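Local coordinates for protein PHOX (Pseudomonas fluorescens, PDB 4A9V) that probably hydrolyses phosphate monoesters as a calcium-dependent alkaline phosphatase, using an iron-calcium cofactor held in a beta-propeller, at residues 465-477 against 510-523. Residues are numbered along the deposited sequence; the frame is centred on the assembly and turned at random. Where two conformers were deposited one is given.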
loop_
_atom_site.group_PDB
_atom_site.type_symbol
_atom_site.label_atom_id
_atom_site.label_comp_id
_atom_site.label_asym_id
_atom_site.label_seq_id
_atom_site.Cartn_x
_atom_site.Cartn_y
_atom_site.Cartn_z
ATOM N N GLY A 465 -12.793 21.267 5.950
ATOM C CA GLY A 465 -13.252 20.023 5.346
ATOM C C GLY A 465 -14.666 20.117 4.803
ATOM O O GLY A 465 -15.357 21.135 4.937
ATOM N N SER A 466 -15.133 19.010 4.245
ATOM C CA SER A 466 -16.495 18.902 3.765
ATOM C C SER A 466 -17.463 18.591 4.905
ATOM O O SER A 466 -17.061 18.317 6.037
ATOM C CB SER A 466 -16.584 17.830 2.671
ATOM O OG SER A 466 -16.057 16.586 3.116
ATOM N N SER A 467 -18.751 18.669 4.598
ATOM C CA SER A 467 -19.748 18.727 5.650
ATOM C C SER A 467 -19.902 17.410 6.410
ATOM O O SER A 467 -20.527 17.384 7.472
ATOM C CB SER A 467 -21.090 19.135 5.062
ATOM O OG SER A 467 -21.484 18.213 4.065
ATOM N N ASN A 468 -19.436 16.309 5.825
ATOM C CA ASN A 468 -19.417 15.027 6.526
ATOM C C ASN A 468 -18.239 14.858 7.488
ATOM O O ASN A 468 -18.157 13.854 8.215
ATOM C CB ASN A 468 -19.549 13.833 5.553
ATOM C CG ASN A 468 -18.575 13.865 4.373
ATOM O OD1 ASN A 468 -18.055 14.911 3.965
ATOM N ND2 ASN A 468 -18.419 12.699 3.742
ATOM N N ILE A 469 -17.396 15.883 7.568
ATOM C CA ILE A 469 -16.400 16.009 8.628
ATOM C C ILE A 469 -16.944 16.926 9.722
ATOM O O ILE A 469 -17.394 18.035 9.442
ATOM C CB ILE A 469 -15.081 16.600 8.078
ATOM C CG1 ILE A 469 -14.464 15.670 7.028
ATOM C CG2 ILE A 469 -14.105 16.860 9.212
ATOM C CD1 ILE A 469 -14.107 14.291 7.545
ATOM N N THR A 470 -16.784 16.500 10.966
ATOM C CA THR A 470 -17.230 17.262 12.120
ATOM C C THR A 470 -16.112 17.352 13.147
ATOM O O THR A 470 -15.168 16.566 13.102
ATOM C CB THR A 470 -18.435 16.588 12.795
ATOM O OG1 THR A 470 -18.000 15.388 13.448
ATOM C CG2 THR A 470 -19.525 16.267 11.782
ATOM N N PRO A 471 -16.297 18.190 14.180
ATOM C CA PRO A 471 -15.289 18.195 15.229
ATOM C C PRO A 471 -15.177 16.867 15.967
ATOM O O PRO A 471 -14.122 16.566 16.526
ATOM C CB PRO A 471 -15.767 19.315 16.158
ATOM C CG PRO A 471 -16.418 20.274 15.220
ATOM C CD PRO A 471 -17.154 19.388 14.245
ATOM N N GLN A 472 -16.239 16.067 15.946
ATOM C CA GLN A 472 -16.199 14.770 16.608
ATOM C C GLN A 472 -15.397 13.724 15.831
ATOM O O GLN A 472 -14.637 12.976 16.444
ATOM C CB GLN A 472 -17.605 14.253 16.910
ATOM C CG GLN A 472 -17.600 13.079 17.888
ATOM C CD GLN A 472 -17.110 11.771 17.273
ATOM O OE1 GLN A 472 -17.313 11.513 16.085
ATOM N NE2 GLN A 472 -16.560 10.895 18.105
ATOM N N ASN A 473 -15.553 13.669 14.506
ATOM C CA ASN A 473 -15.031 12.547 13.717
ATOM C C ASN A 473 -13.776 12.862 12.910
ATOM O O ASN A 473 -13.286 12.011 12.170
ATOM C CB ASN A 473 -16.107 11.973 12.788
ATOM C CG ASN A 473 -16.380 12.854 11.582
ATOM O OD1 ASN A 473 -15.786 13.915 11.434
ATOM N ND2 ASN A 473 -17.331 12.445 10.748
ATOM N N MET A 474 -13.219 14.051 13.090
ATOM C CA MET A 474 -12.208 14.531 12.163
ATOM C C MET A 474 -10.901 13.743 12.247
ATOM O O MET A 474 -10.492 13.252 13.303
ATOM C CB MET A 474 -11.957 16.022 12.361
ATOM C CG MET A 474 -11.570 16.398 13.772
ATOM S SD MET A 474 -11.274 18.166 13.882
ATOM C CE MET A 474 -10.780 18.286 15.598
ATOM N N PHE A 475 -10.215 13.704 11.108
ATOM C CA PHE A 475 -8.990 12.933 10.923
ATOM C C PHE A 475 -8.160 13.599 9.826
ATOM O O PHE A 475 -8.634 14.506 9.141
ATOM C CB PHE A 475 -9.331 11.489 10.529
ATOM C CG PHE A 475 -10.113 11.377 9.247
ATOM C CD1 PHE A 475 -11.503 11.473 9.248
ATOM C CD2 PHE A 475 -9.458 11.208 8.032
ATOM C CE1 PHE A 475 -12.213 11.386 8.062
ATOM C CE2 PHE A 475 -10.171 11.144 6.845
ATOM C CZ PHE A 475 -11.549 11.246 6.859
ATOM N N ASN A 476 -6.929 13.149 9.642
ATOM C CA ASN A 476 -6.130 13.658 8.534
ATOM C C ASN A 476 -5.353 12.554 7.846
ATOM O O ASN A 476 -5.047 11.519 8.453
ATOM C CB ASN A 476 -5.202 14.798 8.983
ATOM C CG ASN A 476 -3.971 14.307 9.713
ATOM O OD1 ASN A 476 -2.898 14.164 9.122
ATOM N ND2 ASN A 476 -4.103 14.102 11.027
ATOM N N SER A 477 -5.072 12.773 6.564
ATOM C CA SER A 477 -4.220 11.902 5.766
ATOM C C SER A 477 -4.769 10.473 5.697
ATOM O O SER A 477 -4.074 9.506 6.017
ATOM C CB SER A 477 -2.795 11.903 6.312
ATOM O OG SER A 477 -2.270 13.220 6.368
ATOM N N GLN A 510 -5.661 6.294 13.189
ATOM C CA GLN A 510 -6.976 5.774 13.492
ATOM C C GLN A 510 -7.609 5.092 12.296
ATOM O O GLN A 510 -7.072 5.115 11.179
ATOM C CB GLN A 510 -7.844 6.913 13.977
ATOM C CG GLN A 510 -7.997 8.025 12.970
ATOM C CD GLN A 510 -8.594 9.277 13.582
ATOM O OE1 GLN A 510 -9.800 9.534 13.459
ATOM N NE2 GLN A 510 -7.748 10.078 14.220
ATOM N N MET A 511 -8.711 4.410 12.566
ATOM C CA MET A 511 -9.521 3.810 11.530
ATOM C C MET A 511 -10.951 4.273 11.713
ATOM O O MET A 511 -11.467 4.305 12.833
ATOM C CB MET A 511 -9.428 2.278 11.582
ATOM C CG MET A 511 -10.224 1.569 10.488
ATOM S SD MET A 511 -9.740 -0.149 10.224
ATOM C CE MET A 511 -10.238 -0.874 11.779
ATOM N N LEU A 512 -11.585 4.617 10.600
ATOM C CA LEU A 512 -12.962 5.073 10.577
ATOM C C LEU A 512 -13.774 4.196 9.633
ATOM O O LEU A 512 -13.225 3.384 8.886
ATOM C CB LEU A 512 -13.038 6.546 10.137
ATOM C CG LEU A 512 -12.112 7.500 10.909
ATOM C CD1 LEU A 512 -10.834 7.803 10.141
ATOM C CD2 LEU A 512 -12.831 8.792 11.290
ATOM N N CYS A 513 -15.088 4.320 9.725
ATOM C CA CYS A 513 -15.992 3.567 8.884
ATOM C C CYS A 513 -17.002 4.522 8.274
ATOM O O CYS A 513 -17.523 5.400 8.956
ATOM C CB CYS A 513 -16.710 2.504 9.715
ATOM S SG CYS A 513 -17.551 1.239 8.736
ATOM N N ALA A 514 -17.286 4.328 6.992
ATOM C CA ALA A 514 -18.132 5.239 6.236
ATOM C C ALA A 514 -19.241 4.491 5.506
ATOM O O ALA A 514 -19.060 3.350 5.054
ATOM C CB ALA A 514 -17.299 6.032 5.243
ATOM N N ASP A 515 -20.356 5.191 5.326
ATOM C CA ASP A 515 -21.480 4.744 4.510
ATOM C C ASP A 515 -21.393 5.425 3.142
ATOM O O ASP A 515 -21.532 6.642 3.049
ATOM C CB ASP A 515 -22.781 5.137 5.218
ATOM C CG ASP A 515 -24.016 4.626 4.517
ATOM O OD1 ASP A 515 -24.044 4.632 3.275
ATOM O OD2 ASP A 515 -24.973 4.235 5.215
ATOM N N PRO A 516 -21.089 4.655 2.088
ATOM C CA PRO A 516 -20.904 5.266 0.776
ATOM C C PRO A 516 -22.102 6.069 0.277
ATOM O O PRO A 516 -21.929 7.071 -0.425
ATOM C CB PRO A 516 -20.644 4.058 -0.126
ATOM C CG PRO A 516 -19.982 3.076 0.774
ATOM C CD PRO A 516 -20.697 3.234 2.090
ATOM N N ALA A 517 -23.308 5.632 0.618
ATOM C CA ALA A 517 -24.523 6.267 0.112
ATOM C C ALA A 517 -24.796 7.594 0.814
ATOM O O ALA A 517 -25.304 8.540 0.207
ATOM C CB ALA A 517 -25.715 5.335 0.267
ATOM N N THR A 518 -24.543 7.648 2.113
ATOM C CA THR A 518 -24.959 8.807 2.880
ATOM C C THR A 518 -23.806 9.759 3.140
ATOM O O THR A 518 -24.038 10.921 3.466
ATOM C CB THR A 518 -25.569 8.425 4.232
ATOM O OG1 THR A 518 -24.534 7.922 5.077
ATOM C CG2 THR A 518 -26.671 7.384 4.072
ATOM N N GLY A 519 -22.576 9.266 3.030
ATOM C CA GLY A 519 -21.400 10.054 3.334
ATOM C C GLY A 519 -21.004 10.069 4.797
ATOM O O GLY A 519 -19.971 10.636 5.137
ATOM N N GLU A 520 -21.816 9.464 5.664
ATOM C CA GLU A 520 -21.538 9.509 7.093
ATOM C C GLU A 520 -20.250 8.756 7.420
ATOM O O GLU A 520 -20.029 7.644 6.927
ATOM C CB GLU A 520 -22.706 8.926 7.894
ATOM C CG GLU A 520 -22.520 9.079 9.394
ATOM C CD GLU A 520 -23.682 8.563 10.223
ATOM O OE1 GLU A 520 -24.652 8.010 9.657
ATOM O OE2 GLU A 520 -23.575 8.644 11.465
ATOM N N ILE A 521 -19.454 9.324 8.324
ATOM C CA ILE A 521 -18.195 8.737 8.779
ATOM C C ILE A 521 -18.173 8.701 10.305
ATOM O O ILE A 521 -18.472 9.712 10.952
ATOM C CB ILE A 521 -16.990 9.560 8.270
ATOM C CG1 ILE A 521 -16.969 9.568 6.739
ATOM C CG2 ILE A 521 -15.693 8.993 8.819
ATOM C CD1 ILE A 521 -16.059 10.617 6.131
ATOM N N ARG A 522 -17.837 7.544 10.871
ATOM C CA ARG A 522 -17.675 7.382 12.317
ATOM C C ARG A 522 -16.292 6.827 12.637
ATOM O O ARG A 522 -15.807 5.915 11.967
ATOM C CB ARG A 522 -18.750 6.445 12.877
ATOM C CG ARG A 522 -20.162 6.971 12.705
ATOM C CD ARG A 522 -21.187 6.069 13.361
ATOM N NE ARG A 522 -22.520 6.539 13.029
ATOM C CZ ARG A 522 -23.642 6.035 13.512
ATOM N NH1 ARG A 522 -23.607 5.029 14.366
ATOM N NH2 ARG A 522 -24.798 6.513 13.090
ATOM N N ARG A 523 -15.661 7.347 13.684
ATOM C CA ARG A 523 -14.374 6.829 14.136
ATOM C C ARG A 523 -14.569 5.509 14.866
ATOM O O ARG A 523 -15.426 5.402 15.750
ATOM C CB ARG A 523 -13.670 7.839 15.046
ATOM C CG ARG A 523 -12.227 7.473 15.335
ATOM C CD ARG A 523 -11.539 8.476 16.252
ATOM N NE ARG A 523 -11.434 9.800 15.648
ATOM C CZ ARG A 523 -12.163 10.857 15.998
ATOM N NH1 ARG A 523 -13.082 10.775 16.951
ATOM N NH2 ARG A 523 -11.922 12.034 15.439
HETATM O O HOH W 1 -20.240 12.181 8.888
HETATM O O HOH W 2 -12.167 14.523 16.942
#
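The buried guanidinium of Arg523 spends its NH1 and NH2 donors largely on main-chain carbonyls of the loop, Gln472 O and Met474 O. Arg523 NH1 donates to Gln472 O at 2.7 Å, in the plane of that carbonyl, while Arg523 NH2 reaches Met474 O at 2.8 Å, and Met474 O lies nearly in the guanidinium plane. Behind them, Arg523 NE donates to Gln510 OE1 at 2.7 Å, which helps fix the rotation of the group, and NH1 also bonds Ile16 O. A bend at chi3 (-64°) turns the otherwise extended chain toward the loop. With an alanine in place of Arg523, the Gln472 and Met474 carbonyls would probably lose their charged donor, and Gln510 OE1 its NE donor.

Strands 510-514 and 521-526 are the outer antiparallel pair of a four-stranded propeller blade, and the irregular segment 465-477, which leads into the blade's first strand, 478-483, packs over one side of that pair. Asn473 ties the loop to itself and to the outermost strand: Asn473 ND2 spends its two protons on Ile521 O (3.0 Å, 169°) and on Asn468 O, both near the amide plane. Farther along, Asn468 ND2 meets Gly519 O at 2.9 Å, and water 1 bridges Asn468 O to Ile521 N. Beneath these polar links, Leu512 CD1 sits over one face of the Phe475 ring, 4.1 Å from its centroid and 26° off the normal, a CH-pi contact, with Leu512 CD2 3.6 Å from Phe475 CD1. Ile521 CD1 lies loosely beside Ile469 CD1, and Val450 of strand 443-451 touches both isoleucines.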